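Local coordinates for protein 2-oxoglutarate-dependent dioxygenase DAO (Oryza sativa subsp. indica, PDB 6KUN) that probably oxidises the auxin indole-3-acetic acid irreversibly to inactive 2-oxoindole-3-acetic acid, using iron(II) and 2-oxoglutarate to keep auxin levels balanced, at residues A98-F103 and Y120-H125. Sequence-based numbering, arbitrary orientation.
Sequences ADVDAF and YAERMH
V100 and A121 bring two helices together with their CA atoms 7.7 Å apart, the closest pair of CA atoms across 98-103 and 120-125, whose chains run in broadly opposite senses. The short helix 97-106 and the long helix 111-138 form a helical hairpin on the jelly-roll fold of this 2-oxoglutarate dioxygenase. The long helix lies against the main sheet, where M124 packs on F153, I245 and M247, and H125 touches C151; the short helix is tied to the chain before it by D99 OD2, which accepts from D93 N, while F103 packs on I70.

The contact is slight, burying about 102 Å² in total, and has a greasy part and a polar part. V100 points toward the partner helix, and CG1, placed anti to the backbone N (chi1 171°), is the methyl that leads. It stands 4.5 Å from E122 CG, at the limit of van der Waals contact, and comes about as near to A121 CB. A short, branched, wholly apolar side chain suits a buried place between two helices, while alanine opposite keeps the long helix slim. E122 thus takes part with its aliphatic stem as well, and the extended chi2 (167°) carries the carboxylate on past V100 to the more open margin.

There the carboxylate of E122 approaches that of D101, with OE2 and OD1 4.4 Å apart. Two like charges so placed would probably repel, but D101 OD1 also forms a salt bridge with K118, one turn before E122 on the long helix, which should offset part of the repulsion. Acidic residues are tolerable at this edge, where E122 is exposed to solvent and D101 has that lysine as a counter-ion. One water donates both its hydrogens, spanning the carboxylates: its oxygen lies 2.5 Å from D101 OD1 and 2.8 Å from E122 OE2.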
loop_
_atom_site.group_PDB
_atom_site.type_symbol
_atom_site.label_atom_id
_atom_site.label_comp_id
_atom_site.label_asym_id
_atom_site.label_seq_id
_atom_site.Cartn_x
_atom_site.Cartn_y
_atom_site.Cartn_z
ATOM N N ALA B 98 -4.497 -19.387 23.687
ATOM C CA ALA B 98 -5.658 -19.066 24.503
ATOM C C ALA B 98 -5.830 -17.558 24.679
ATOM O O ALA B 98 -6.967 -17.052 24.671
ATOM C CB ALA B 98 -5.519 -19.780 25.846
ATOM N N ASP B 99 -4.705 -16.825 24.802
ATOM C CA ASP B 99 -4.718 -15.373 24.943
ATOM C C ASP B 99 -5.122 -14.689 23.639
ATOM O O ASP B 99 -5.792 -13.645 23.648
ATOM C CB ASP B 99 -3.323 -14.834 25.319
ATOM C CG ASP B 99 -2.898 -15.153 26.751
ATOM O OD1 ASP B 99 -3.695 -15.738 27.481
ATOM O OD2 ASP B 99 -1.745 -14.811 27.137
ATOM N N VAL B 100 -4.596 -15.190 22.516
ATOM C CA VAL B 100 -4.927 -14.629 21.217
ATOM C C VAL B 100 -6.409 -14.844 20.926
ATOM O O VAL B 100 -7.100 -13.948 20.441
ATOM C CB VAL B 100 -4.036 -15.256 20.120
ATOM C CG1 VAL B 100 -4.533 -14.832 18.753
ATOM C CG2 VAL B 100 -2.539 -14.878 20.312
ATOM N N ASP B 101 -6.909 -16.048 21.192
ATOM C CA ASP B 101 -8.328 -16.326 20.986
ATOM C C ASP B 101 -9.205 -15.368 21.799
ATOM O O ASP B 101 -10.137 -14.747 21.266
ATOM C CB ASP B 101 -8.601 -17.782 21.349
ATOM C CG ASP B 101 -7.858 -18.764 20.462
ATOM O OD1 ASP B 101 -7.233 -18.351 19.460
ATOM O OD2 ASP B 101 -7.892 -19.974 20.778
ATOM N N ALA B 102 -8.906 -15.212 23.093
ATOM C CA ALA B 102 -9.771 -14.419 23.972
ATOM C C ALA B 102 -9.674 -12.939 23.664
ATOM O O ALA B 102 -10.675 -12.211 23.740
ATOM C CB ALA B 102 -9.409 -14.689 25.434
ATOM N N PHE B 103 -8.486 -12.463 23.340
ATOM C CA PHE B 103 -8.318 -11.074 22.916
ATOM C C PHE B 103 -9.213 -10.763 21.718
ATOM O O PHE B 103 -9.996 -9.805 21.749
ATOM C CB PHE B 103 -6.836 -10.808 22.594
ATOM C CG PHE B 103 -6.516 -9.381 22.205
ATOM C CD1 PHE B 103 -6.530 -8.989 20.878
ATOM C CD2 PHE B 103 -6.139 -8.467 23.145
ATOM C CE1 PHE B 103 -6.216 -7.692 20.539
ATOM C CE2 PHE B 103 -5.842 -7.163 22.802
ATOM C CZ PHE B 103 -5.871 -6.784 21.481
ATOM N N TYR B 120 -3.609 -12.352 11.417
ATOM C CA TYR B 120 -2.397 -11.621 11.391
ATOM C C TYR B 120 -1.506 -11.922 12.600
ATOM O O TYR B 120 -0.384 -12.201 12.431
ATOM C CB TYR B 120 -2.619 -10.128 11.200
ATOM C CG TYR B 120 -1.578 -9.479 10.398
ATOM C CD1 TYR B 120 -1.630 -9.556 9.057
ATOM C CD2 TYR B 120 -0.529 -8.807 10.964
ATOM C CE1 TYR B 120 -0.709 -8.975 8.288
ATOM C CE2 TYR B 120 0.421 -8.211 10.180
ATOM C CZ TYR B 120 0.298 -8.302 8.835
ATOM O OH TYR B 120 1.146 -7.794 7.932
ATOM N N ALA B 121 -2.041 -11.854 13.791
ATOM C CA ALA B 121 -1.238 -12.110 14.995
ATOM C C ALA B 121 -0.613 -13.495 14.911
ATOM O O ALA B 121 0.606 -13.674 15.128
ATOM C CB ALA B 121 -2.088 -11.981 16.265
ATOM N N GLU B 122 -1.423 -14.477 14.539
ATOM C CA GLU B 122 -0.939 -15.839 14.390
ATOM C C GLU B 122 0.164 -15.929 13.334
ATOM O O GLU B 122 1.201 -16.569 13.569
ATOM C CB GLU B 122 -2.118 -16.739 14.016
ATOM C CG GLU B 122 -3.050 -17.015 15.168
ATOM C CD GLU B 122 -4.362 -17.648 14.708
ATOM O OE1 GLU B 122 -4.607 -17.732 13.479
ATOM O OE2 GLU B 122 -5.158 -18.045 15.586
ATOM N N ARG B 123 -0.041 -15.278 12.163
ATOM C CA ARG B 123 0.945 -15.349 11.098
ATOM C C ARG B 123 2.238 -14.639 11.492
ATOM O O ARG B 123 3.353 -15.120 11.197
ATOM C CB ARG B 123 0.390 -14.765 9.799
ATOM C CG ARG B 123 -0.829 -15.484 9.277
ATOM C CD ARG B 123 -0.516 -16.916 9.006
ATOM N NE ARG B 123 0.580 -17.016 8.057
ATOM C CZ ARG B 123 0.417 -17.002 6.743
ATOM N NH1 ARG B 123 -0.806 -16.905 6.226
ATOM N NH2 ARG B 123 1.478 -17.092 5.952
ATOM N N MET B 124 2.115 -13.503 12.160
ATOM C CA MET B 124 3.302 -12.818 12.638
ATOM C C MET B 124 4.044 -13.636 13.681
ATOM O O MET B 124 5.288 -13.590 13.753
ATOM C CB MET B 124 2.913 -11.476 13.235
ATOM C CG MET B 124 2.450 -10.468 12.255
ATOM S SD MET B 124 3.702 -9.217 12.036
ATOM C CE MET B 124 3.249 -8.095 13.319
ATOM N N HIS B 125 3.317 -14.392 14.496
ATOM C CA HIS B 125 4.003 -15.251 15.448
ATOM C C HIS B 125 4.856 -16.301 14.724
ATOM O O HIS B 125 6.023 -16.511 15.062
ATOM C CB HIS B 125 3.013 -15.928 16.371
ATOM C CG HIS B 125 3.677 -16.848 17.334
ATOM N ND1 HIS B 125 3.502 -18.210 17.311
ATOM C CD2 HIS B 125 4.580 -16.601 18.305
ATOM C CE1 HIS B 125 4.256 -18.755 18.237
ATOM N NE2 HIS B 125 4.894 -17.794 18.870
HETATM O O HOH W 1 -4.979 -18.361 18.333
#